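Local coordinates for dehydroquinate synthase (Thermus thermophilus, PDB 1UJN), which probably catalyses the conversion of 3-deoxy-D-arabino-heptulosonate 7-phosphate to 3-dehydroquinate with release of phosphate in the chorismate pathway, at residues A[2-16]-A[203-215]. Sequence-based numbering, arbitrary orientation.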
ATOM      1  N   GLN A   2     -10.460 -24.642  16.718  1.00 32.04           N
ATOM      2  CA  GLN A   2     -10.377 -23.475  17.583  1.00 30.49           C
ATOM      3  C   GLN A   2     -10.684 -22.231  16.763  1.00 29.18           C
ATOM      4  O   GLN A   2     -10.139 -22.063  15.679  1.00 26.51           O
ATOM      5  CB  GLN A   2      -8.966 -23.354  18.159  1.00 32.81           C
ATOM      6  CG  GLN A   2      -8.518 -24.566  18.947  1.00 35.20           C
ATOM      7  CD  GLN A   2      -9.345 -24.763  20.191  1.00 37.68           C
ATOM      8  OE1 GLN A   2      -9.421 -23.877  21.044  1.00 39.89           O
ATOM      9  NE2 GLN A   2      -9.976 -25.927  20.305  1.00 38.77           N
ATOM     10  N   ARG A   3     -11.554 -21.367  17.273  1.00 27.58           N
ATOM     11  CA  ARG A   3     -11.879 -20.145  16.557  1.00 28.21           C
ATOM     12  C   ARG A   3     -11.515 -18.937  17.406  1.00 29.50           C
ATOM     13  O   ARG A   3     -12.037 -18.756  18.509  1.00 29.17           O
ATOM     14  CB  ARG A   3     -13.366 -20.093  16.197  1.00 29.15           C
ATOM     15  CG  ARG A   3     -13.728 -18.922  15.286  1.00 27.43           C
ATOM     16  CD  ARG A   3     -15.242 -18.806  15.077  1.00 29.82           C
ATOM     17  NE  ARG A   3     -15.591 -17.644  14.259  1.00 30.99           N
ATOM     18  CZ  ARG A   3     -15.714 -17.658  12.935  1.00 27.16           C
ATOM     19  NH1 ARG A   3     -15.525 -18.782  12.254  1.00 30.46           N
ATOM     20  NH2 ARG A   3     -16.024 -16.542  12.291  1.00 28.30           N
ATOM     21  N   LEU A   4     -10.598 -18.125  16.895  1.00 26.93           N
ATOM     22  CA  LEU A   4     -10.175 -16.919  17.588  1.00 26.36           C
ATOM     23  C   LEU A   4     -10.663 -15.743  16.758  1.00 25.84           C
ATOM     24  O   LEU A   4     -11.002 -15.902  15.582  1.00 24.55           O
ATOM     25  CB  LEU A   4      -8.650 -16.861  17.710  1.00 26.99           C
ATOM     26  CG  LEU A   4      -7.934 -17.892  18.584  1.00 30.87           C
ATOM     27  CD1 LEU A   4      -8.067 -19.279  17.980  1.00 32.05           C
ATOM     28  CD2 LEU A   4      -6.466 -17.505  18.703  1.00 30.20           C
ATOM     29  N   GLU A   5     -10.704 -14.566  17.367  1.00 24.29           N
ATOM     30  CA  GLU A   5     -11.147 -13.385  16.645  1.00 24.75           C
ATOM     31  C   GLU A   5     -10.247 -12.190  16.896  1.00 25.24           C
ATOM     32  O   GLU A   5      -9.852 -11.913  18.034  1.00 24.05           O
ATOM     33  CB  GLU A   5     -12.578 -13.004  17.043  1.00 28.42           C
ATOM     34  CG  GLU A   5     -13.613 -14.099  16.849  1.00 33.96           C
ATOM     35  CD  GLU A   5     -15.035 -13.597  17.059  1.00 36.89           C
ATOM     36  OE1 GLU A   5     -15.266 -12.831  18.019  1.00 38.06           O
ATOM     37  OE2 GLU A   5     -15.922 -13.976  16.266  1.00 40.56           O
ATOM     38  N   VAL A   6      -9.901 -11.503  15.815  1.00 23.64           N
ATOM     39  CA  VAL A   6      -9.115 -10.286  15.905  1.00 23.45           C
ATOM     40  C   VAL A   6     -10.207  -9.252  15.748  1.00 24.52           C
ATOM     41  O   VAL A   6     -11.053  -9.376  14.859  1.00 24.60           O
ATOM     42  CB  VAL A   6      -8.121 -10.143  14.746  1.00 20.77           C
ATOM     43  CG1 VAL A   6      -7.630  -8.694  14.667  1.00 22.15           C
ATOM     44  CG2 VAL A   6      -6.938 -11.085  14.968  1.00 22.27           C
ATOM     45  N   ARG A   7     -10.206  -8.242  16.608  1.00 26.37           N
ATOM     46  CA  ARG A   7     -11.242  -7.219  16.553  1.00 30.01           C
ATOM     47  C   ARG A   7     -10.766  -5.887  15.987  1.00 32.50           C
ATOM     48  O   ARG A   7     -11.489  -5.230  15.241  1.00 31.72           O
ATOM     49  CB  ARG A   7     -11.812  -6.994  17.955  1.00 32.33           C
ATOM     50  CG  ARG A   7     -12.341  -8.261  18.619  1.00 35.12           C
ATOM     51  CD  ARG A   7     -13.510  -8.827  17.839  1.00 38.22           C
ATOM     52  NE  ARG A   7     -14.676  -7.952  17.911  1.00 40.65           N
ATOM     53  CZ  ARG A   7     -15.745  -8.063  17.127  1.00 42.63           C
ATOM     54  NH1 ARG A   7     -15.799  -9.013  16.200  1.00 41.27           N
ATOM     55  NH2 ARG A   7     -16.763  -7.226  17.278  1.00 41.64           N
ATOM     56  N   GLU A   8      -9.554  -5.491  16.351  1.00 34.99           N
ATOM     57  CA  GLU A   8      -9.007  -4.216  15.900  1.00 39.40           C
ATOM     58  C   GLU A   8      -7.635  -4.368  15.252  1.00 40.07           C
ATOM     59  O   GLU A   8      -6.864  -5.259  15.614  1.00 41.00           O
ATOM     60  CB  GLU A   8      -8.913  -3.253  17.089  1.00 43.10           C
ATOM     61  CG  GLU A   8     -10.250  -2.976  17.777  1.00 47.09           C
ATOM     62  CD  GLU A   8     -11.170  -2.096  16.945  1.00 50.29           C
ATOM     63  OE1 GLU A   8     -11.093  -2.154  15.699  1.00 52.27           O
ATOM     64  OE2 GLU A   8     -11.981  -1.348  17.539  1.00 53.19           O
ATOM     65  N   PRO A   9      -7.312  -3.490  14.284  1.00 39.70           N
ATOM     66  CA  PRO A   9      -8.162  -2.397  13.795  1.00 39.15           C
ATOM     67  C   PRO A   9      -9.237  -2.864  12.816  1.00 38.12           C
ATOM     68  O   PRO A   9     -10.192  -2.142  12.540  1.00 39.00           O
ATOM     69  CB  PRO A   9      -7.157  -1.456  13.138  1.00 38.74           C
ATOM     70  CG  PRO A   9      -6.174  -2.407  12.552  1.00 39.24           C
ATOM     71  CD  PRO A   9      -5.970  -3.413  13.677  1.00 40.86           C
ATOM     72  N   VAL A  10      -9.064  -4.072  12.290  1.00 36.52           N
ATOM     73  CA  VAL A  10     -10.007  -4.662  11.346  1.00 35.80           C
ATOM     74  C   VAL A  10     -10.328  -6.071  11.838  1.00 35.04           C
ATOM     75  O   VAL A  10      -9.424  -6.861  12.106  1.00 34.66           O
ATOM     76  CB  VAL A  10      -9.398  -4.747   9.926  1.00 39.06           C
ATOM     77  CG1 VAL A  10     -10.397  -5.367   8.961  1.00 39.44           C
ATOM     78  CG2 VAL A  10      -8.997  -3.358   9.453  1.00 40.81           C
ATOM     79  N   PRO A  11     -11.620  -6.403  11.966  1.00 31.89           N
ATOM     80  CA  PRO A  11     -12.008  -7.733  12.439  1.00 30.53           C
ATOM     81  C   PRO A  11     -11.950  -8.876  11.432  1.00 26.44           C
ATOM     82  O   PRO A  11     -12.292  -8.723  10.257  1.00 27.22           O
ATOM     83  CB  PRO A  11     -13.422  -7.506  12.958  1.00 31.77           C
ATOM     84  CG  PRO A  11     -13.951  -6.506  11.985  1.00 34.76           C
ATOM     85  CD  PRO A  11     -12.800  -5.525  11.853  1.00 34.42           C
ATOM     86  N   TYR A  12     -11.499 -10.026  11.914  1.00 23.15           N
ATOM     87  CA  TYR A  12     -11.430 -11.237  11.110  1.00 20.65           C
ATOM     88  C   TYR A  12     -11.175 -12.423  12.033  1.00 18.68           C
ATOM     89  O   TYR A  12     -10.609 -12.274  13.117  1.00 19.03           O
ATOM     90  CB  TYR A  12     -10.334 -11.163  10.032  1.00 18.52           C
ATOM     91  CG  TYR A  12      -8.917 -11.053  10.548  1.00 18.59           C
ATOM     92  CD1 TYR A  12      -8.323  -9.810  10.747  1.00 19.11           C
ATOM     93  CD2 TYR A  12      -8.156 -12.199  10.801  1.00 18.40           C
ATOM     94  CE1 TYR A  12      -6.995  -9.707  11.179  1.00 20.99           C
ATOM     95  CE2 TYR A  12      -6.834 -12.110  11.240  1.00 17.21           C
ATOM     96  CZ  TYR A  12      -6.261 -10.860  11.422  1.00 19.02           C
ATOM     97  OH  TYR A  12      -4.954 -10.768  11.839  1.00 20.03           O
ATOM     98  N   PRO A  13     -11.619 -13.613  11.624  1.00 19.18           N
ATOM     99  CA  PRO A  13     -11.452 -14.845  12.396  1.00 19.37           C
ATOM    100  C   PRO A  13     -10.163 -15.586  12.051  1.00 19.31           C
ATOM    101  O   PRO A  13      -9.650 -15.474  10.937  1.00 17.76           O
ATOM    102  CB  PRO A  13     -12.668 -15.655  11.988  1.00 18.30           C
ATOM    103  CG  PRO A  13     -12.733 -15.346  10.508  1.00 20.06           C
ATOM    104  CD  PRO A  13     -12.511 -13.840  10.468  1.00 19.33           C
ATOM    105  N   ILE A  14      -9.660 -16.344  13.020  1.00 18.86           N
ATOM    106  CA  ILE A  14      -8.470 -17.165  12.834  1.00 17.60           C
ATOM    107  C   ILE A  14      -8.904 -18.552  13.292  1.00 19.28           C
ATOM    108  O   ILE A  14      -9.245 -18.746  14.461  1.00 19.51           O
ATOM    109  CB  ILE A  14      -7.285 -16.707  13.719  1.00 19.54           C
ATOM    110  CG1 ILE A  14      -6.785 -15.330  13.273  1.00 19.78           C
ATOM    111  CG2 ILE A  14      -6.162 -17.741  13.644  1.00 20.23           C
ATOM    112  CD1 ILE A  14      -5.745 -14.720  14.208  1.00 20.55           C
ATOM    113  N   LEU A  15      -8.915 -19.505  12.367  1.00 16.87           N
ATOM    114  CA  LEU A  15      -9.315 -20.876  12.687  1.00 19.11           C
ATOM    115  C   LEU A  15      -8.087 -21.764  12.731  1.00 19.97           C
ATOM    116  O   LEU A  15      -7.228 -21.684  11.856  1.00 19.35           O
ATOM    117  CB  LEU A  15     -10.274 -21.426  11.625  1.00 19.40           C
ATOM    118  CG  LEU A  15     -11.731 -20.952  11.614  1.00 20.71           C
ATOM    119  CD1 LEU A  15     -12.461 -21.500  12.839  1.00 22.34           C
ATOM    120  CD2 LEU A  15     -11.771 -19.431  11.588  1.00 19.12           C
ATOM    121  N   VAL A  16      -8.009 -22.619  13.747  1.00 20.00           N
ATOM    122  CA  VAL A  16      -6.884 -23.539  13.878  1.00 22.58           C
ATOM    123  C   VAL A  16      -7.445 -24.917  14.227  1.00 22.80           C
ATOM    124  O   VAL A  16      -8.097 -25.077  15.253  1.00 24.41           O
ATOM    125  CB  VAL A  16      -5.919 -23.093  15.000  1.00 24.54           C
ATOM    126  CG1 VAL A  16      -4.709 -24.022  15.043  1.00 24.37           C
ATOM    127  CG2 VAL A  16      -5.478 -21.648  14.769  1.00 22.96           C
ATOM    128  N   LEU A 203      -1.266 -24.155  19.864  1.00 22.13           N
ATOM    129  CA  LEU A 203      -1.178 -23.125  18.825  1.00 22.34           C
ATOM    130  C   LEU A 203      -2.232 -22.041  18.996  1.00 23.06           C
ATOM    131  O   LEU A 203      -1.949 -20.848  18.816  1.00 23.94           O
ATOM    132  CB  LEU A 203      -1.274 -23.761  17.433  1.00 22.05           C
ATOM    133  CG  LEU A 203      -0.031 -24.565  17.016  1.00 24.47           C
ATOM    134  CD1 LEU A 203      -0.266 -25.240  15.678  1.00 25.20           C
ATOM    135  CD2 LEU A 203       1.182 -23.646  16.938  1.00 24.95           C
ATOM    136  N   ALA A 204      -3.446 -22.447  19.352  1.00 22.07           N
ATOM    137  CA  ALA A 204      -4.526 -21.487  19.564  1.00 23.20           C
ATOM    138  C   ALA A 204      -4.152 -20.574  20.721  1.00 23.98           C
ATOM    139  O   ALA A 204      -4.415 -19.372  20.688  1.00 24.02           O
ATOM    140  CB  ALA A 204      -5.825 -22.216  19.869  1.00 24.69           C
ATOM    141  N   ARG A 205      -3.529 -21.143  21.747  1.00 23.66           N
ATOM    142  CA  ARG A 205      -3.124 -20.342  22.891  1.00 23.80           C
ATOM    143  C   ARG A 205      -2.038 -19.349  22.472  1.00 23.09           C
ATOM    144  O   ARG A 205      -2.044 -18.191  22.894  1.00 21.47           O
ATOM    145  CB  ARG A 205      -2.612 -21.243  24.022  1.00 24.22           C
ATOM    146  CG  ARG A 205      -2.152 -20.476  25.250  1.00 27.60           C
ATOM    147  CD  ARG A 205      -1.745 -21.416  26.378  1.00 32.58           C
ATOM    148  NE  ARG A 205      -2.904 -22.004  27.040  1.00 35.67           N
ATOM    149  CZ  ARG A 205      -3.710 -21.348  27.872  1.00 37.85           C
ATOM    150  NH1 ARG A 205      -3.492 -20.072  28.160  1.00 39.17           N
ATOM    151  NH2 ARG A 205      -4.746 -21.971  28.415  1.00 38.57           N
ATOM    152  N   ALA A 206      -1.114 -19.804  21.633  1.00 22.33           N
ATOM    153  CA  ALA A 206      -0.021 -18.955  21.167  1.00 21.83           C
ATOM    154  C   ALA A 206      -0.547 -17.758  20.373  1.00 21.83           C
ATOM    155  O   ALA A 206      -0.107 -16.625  20.573  1.00 23.71           O
ATOM    156  CB  ALA A 206       0.939 -19.769  20.309  1.00 20.55           C
ATOM    157  N   VAL A 207      -1.485 -18.008  19.471  1.00 21.50           N
ATOM    158  CA  VAL A 207      -2.049 -16.932  18.662  1.00 25.08           C
ATOM    159  C   VAL A 207      -2.826 -15.950  19.530  1.00 25.04           C
ATOM    160  O   VAL A 207      -2.742 -14.737  19.342  1.00 23.98           O
ATOM    161  CB  VAL A 207      -3.002 -17.478  17.574  1.00 24.02           C
ATOM    162  CG1 VAL A 207      -3.558 -16.320  16.751  1.00 25.21           C
ATOM    163  CG2 VAL A 207      -2.261 -18.458  16.671  1.00 25.45           C
ATOM    164  N   ALA A 208      -3.571 -16.482  20.491  1.00 26.57           N
ATOM    165  CA  ALA A 208      -4.372 -15.649  21.382  1.00 26.73           C
ATOM    166  C   ALA A 208      -3.526 -14.610  22.114  1.00 27.27           C
ATOM    167  O   ALA A 208      -3.990 -13.500  22.375  1.00 27.38           O
ATOM    168  CB  ALA A 208      -5.119 -16.528  22.378  1.00 25.82           C
ATOM    169  N   VAL A 209      -2.283 -14.957  22.441  1.00 27.36           N
ATOM    170  CA  VAL A 209      -1.417 -14.011  23.135  1.00 28.24           C
ATOM    171  C   VAL A 209      -1.039 -12.825  22.249  1.00 27.38           C
ATOM    172  O   VAL A 209      -1.048 -11.680  22.705  1.00 25.49           O
ATOM    173  CB  VAL A 209      -0.124 -14.686  23.651  1.00 29.43           C
ATOM    174  CG1 VAL A 209       0.797 -13.641  24.275  1.00 32.62           C
ATOM    175  CG2 VAL A 209      -0.473 -15.749  24.671  1.00 33.63           C
ATOM    176  N   LYS A 210      -0.708 -13.087  20.985  1.00 25.39           N
ATOM    177  CA  LYS A 210      -0.345 -11.991  20.100  1.00 25.76           C
ATOM    178  C   LYS A 210      -1.565 -11.128  19.823  1.00 23.37           C
ATOM    179  O   LYS A 210      -1.448  -9.921  19.640  1.00 26.18           O
ATOM    180  CB  LYS A 210       0.252 -12.497  18.777  1.00 24.44           C
ATOM    181  CG  LYS A 210       0.780 -11.351  17.919  1.00 27.75           C
ATOM    182  CD  LYS A 210       1.587 -11.805  16.710  1.00 27.74           C
ATOM    183  CE  LYS A 210       2.131 -10.589  15.965  1.00 29.43           C
ATOM    184  NZ  LYS A 210       2.880 -10.924  14.712  1.00 27.49           N
ATOM    185  N   VAL A 211      -2.745 -11.740  19.792  1.00 24.39           N
ATOM    186  CA  VAL A 211      -3.957 -10.967  19.559  1.00 26.22           C
ATOM    187  C   VAL A 211      -4.147  -9.939  20.678  1.00 27.99           C
ATOM    188  O   VAL A 211      -4.377  -8.759  20.412  1.00 29.07           O
ATOM    189  CB  VAL A 211      -5.212 -11.868  19.492  1.00 25.68           C
ATOM    190  CG1 VAL A 211      -6.471 -11.005  19.500  1.00 26.77           C
ATOM    191  CG2 VAL A 211      -5.180 -12.718  18.218  1.00 22.14           C
ATOM    192  N   ARG A 212      -4.040 -10.385  21.925  1.00 31.31           N
ATOM    193  CA  ARG A 212      -4.221  -9.497  23.074  1.00 36.08           C
ATOM    194  C   ARG A 212      -3.231  -8.340  23.115  1.00 38.27           C
ATOM    195  O   ARG A 212      -3.622  -7.175  23.220  1.00 38.69           O
ATOM    196  CB  ARG A 212      -4.110 -10.279  24.384  1.00 37.67           C
ATOM    197  CG  ARG A 212      -5.255 -11.236  24.646  1.00 41.42           C
ATOM    198  CD  ARG A 212      -5.400 -11.498  26.140  1.00 42.23           C
ATOM    199  NE  ARG A 212      -4.187 -12.063  26.724  1.00 44.77           N
ATOM    200  CZ  ARG A 212      -3.763 -13.305  26.514  1.00 45.22           C
ATOM    201  NH1 ARG A 212      -4.453 -14.125  25.732  1.00 43.34           N
ATOM    202  NH2 ARG A 212      -2.644 -13.730  27.087  1.00 46.16           N
ATOM    203  N   VAL A 213      -1.945  -8.668  23.050  1.00 39.72           N
ATOM    204  CA  VAL A 213      -0.898  -7.656  23.085  1.00 41.84           C
ATOM    205  C   VAL A 213      -1.074  -6.618  21.978  1.00 43.65           C
ATOM    206  O   VAL A 213      -0.893  -5.419  22.196  1.00 43.11           O
ATOM    207  CB  VAL A 213       0.486  -8.302  22.929  1.00 42.69           C
ATOM    208  CG1 VAL A 213       1.559  -7.232  22.941  1.00 43.29           C
ATOM    209  CG2 VAL A 213       0.713  -9.308  24.045  1.00 42.37           C
ATOM    210  N   THR A 214      -1.432  -7.092  20.791  1.00 43.34           N
ATOM    211  CA  THR A 214      -1.622  -6.227  19.640  1.00 44.82           C
ATOM    212  C   THR A 214      -2.784  -5.250  19.777  1.00 46.55           C
ATOM    213  O   THR A 214      -2.672  -4.088  19.384  1.00 47.01           O
ATOM    214  CB  THR A 214      -1.826  -7.066  18.368  1.00 44.73           C
ATOM    215  OG1 THR A 214      -0.631  -7.810  18.101  1.00 46.34           O
ATOM    216  CG2 THR A 214      -2.145  -6.174  17.178  1.00 45.32           C
ATOM    217  N   GLU A 215      -3.899  -5.715  20.331  1.00 47.92           N
ATOM    218  CA  GLU A 215      -5.068  -4.855  20.488  1.00 50.97           C
ATOM    219  C   GLU A 215      -4.952  -3.849  21.628  1.00 52.64           C
ATOM    220  O   GLU A 215      -5.507  -2.753  21.548  1.00 53.36           O
ATOM    221  CB  GLU A 215      -6.329  -5.710  20.655  1.00 49.71           C
ATOM    222  CG  GLU A 215      -6.779  -6.314  19.339  1.00 49.61           C
ATOM    223  CD  GLU A 215      -7.913  -7.315  19.472  1.00 48.72           C
ATOM    224  OE1 GLU A 215      -8.299  -7.881  18.430  1.00 43.99           O
ATOM    225  OE2 GLU A 215      -8.414  -7.537  20.597  1.00 48.36           O
TER
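Leu4 rests on Ala204, Val207 and Ala208 where the N-terminal beta-hairpin of dehydroquinate synthase, at the edge of the large mixed sheet, packs against the helix spanning 199-216 in the mainly helical C-terminal part, a worked example of how an apolar seam between sheet and helix can be closed by one polar side chain. Strand 2-6 and the helix segment run nearly parallel, at 16°, with axes 9.2 Å apart. The small alanines let Leu4 come close: its CD2 branch lies 3.6 Å from Val207 CB and also meets the backbone of the helix, while CD1 turns to Ala204 CB. The same Ala204 methyl receives the bent chain of Gln2 through CG at 3.7 Å, while Gln2 NE2 hydrogen-bonds Glu200 OE1. From the second hairpin strand, Ile14 sends CD1 to Val207 CG1. Val207 holds CG1 anti to its own nitrogen (chi1 -180°), which places this one methyl against both Leu4 and Ile14; the Val207 side chain also touches Ile123 of helix 120-126. Farther along, the CG2 methyls of Val6 and Val211 meet at 4.0 Å. At the loop end Glu215, extended beyond CG, reaches back to the backbone just after strand 2-6. There the amides of Arg7 and Glu8 converge on its OE1, Glu8 N through a weak bond of 3.4 Å. Replacing Glu215 with an alanine would probably leave both amides without this acceptor and the start of the loop less firmly tied to the helix. Arg7 N approaches from the syn side, 29° out of the carboxylate plane, in a nearly straight 2.7 Å bond to Glu215 OE1.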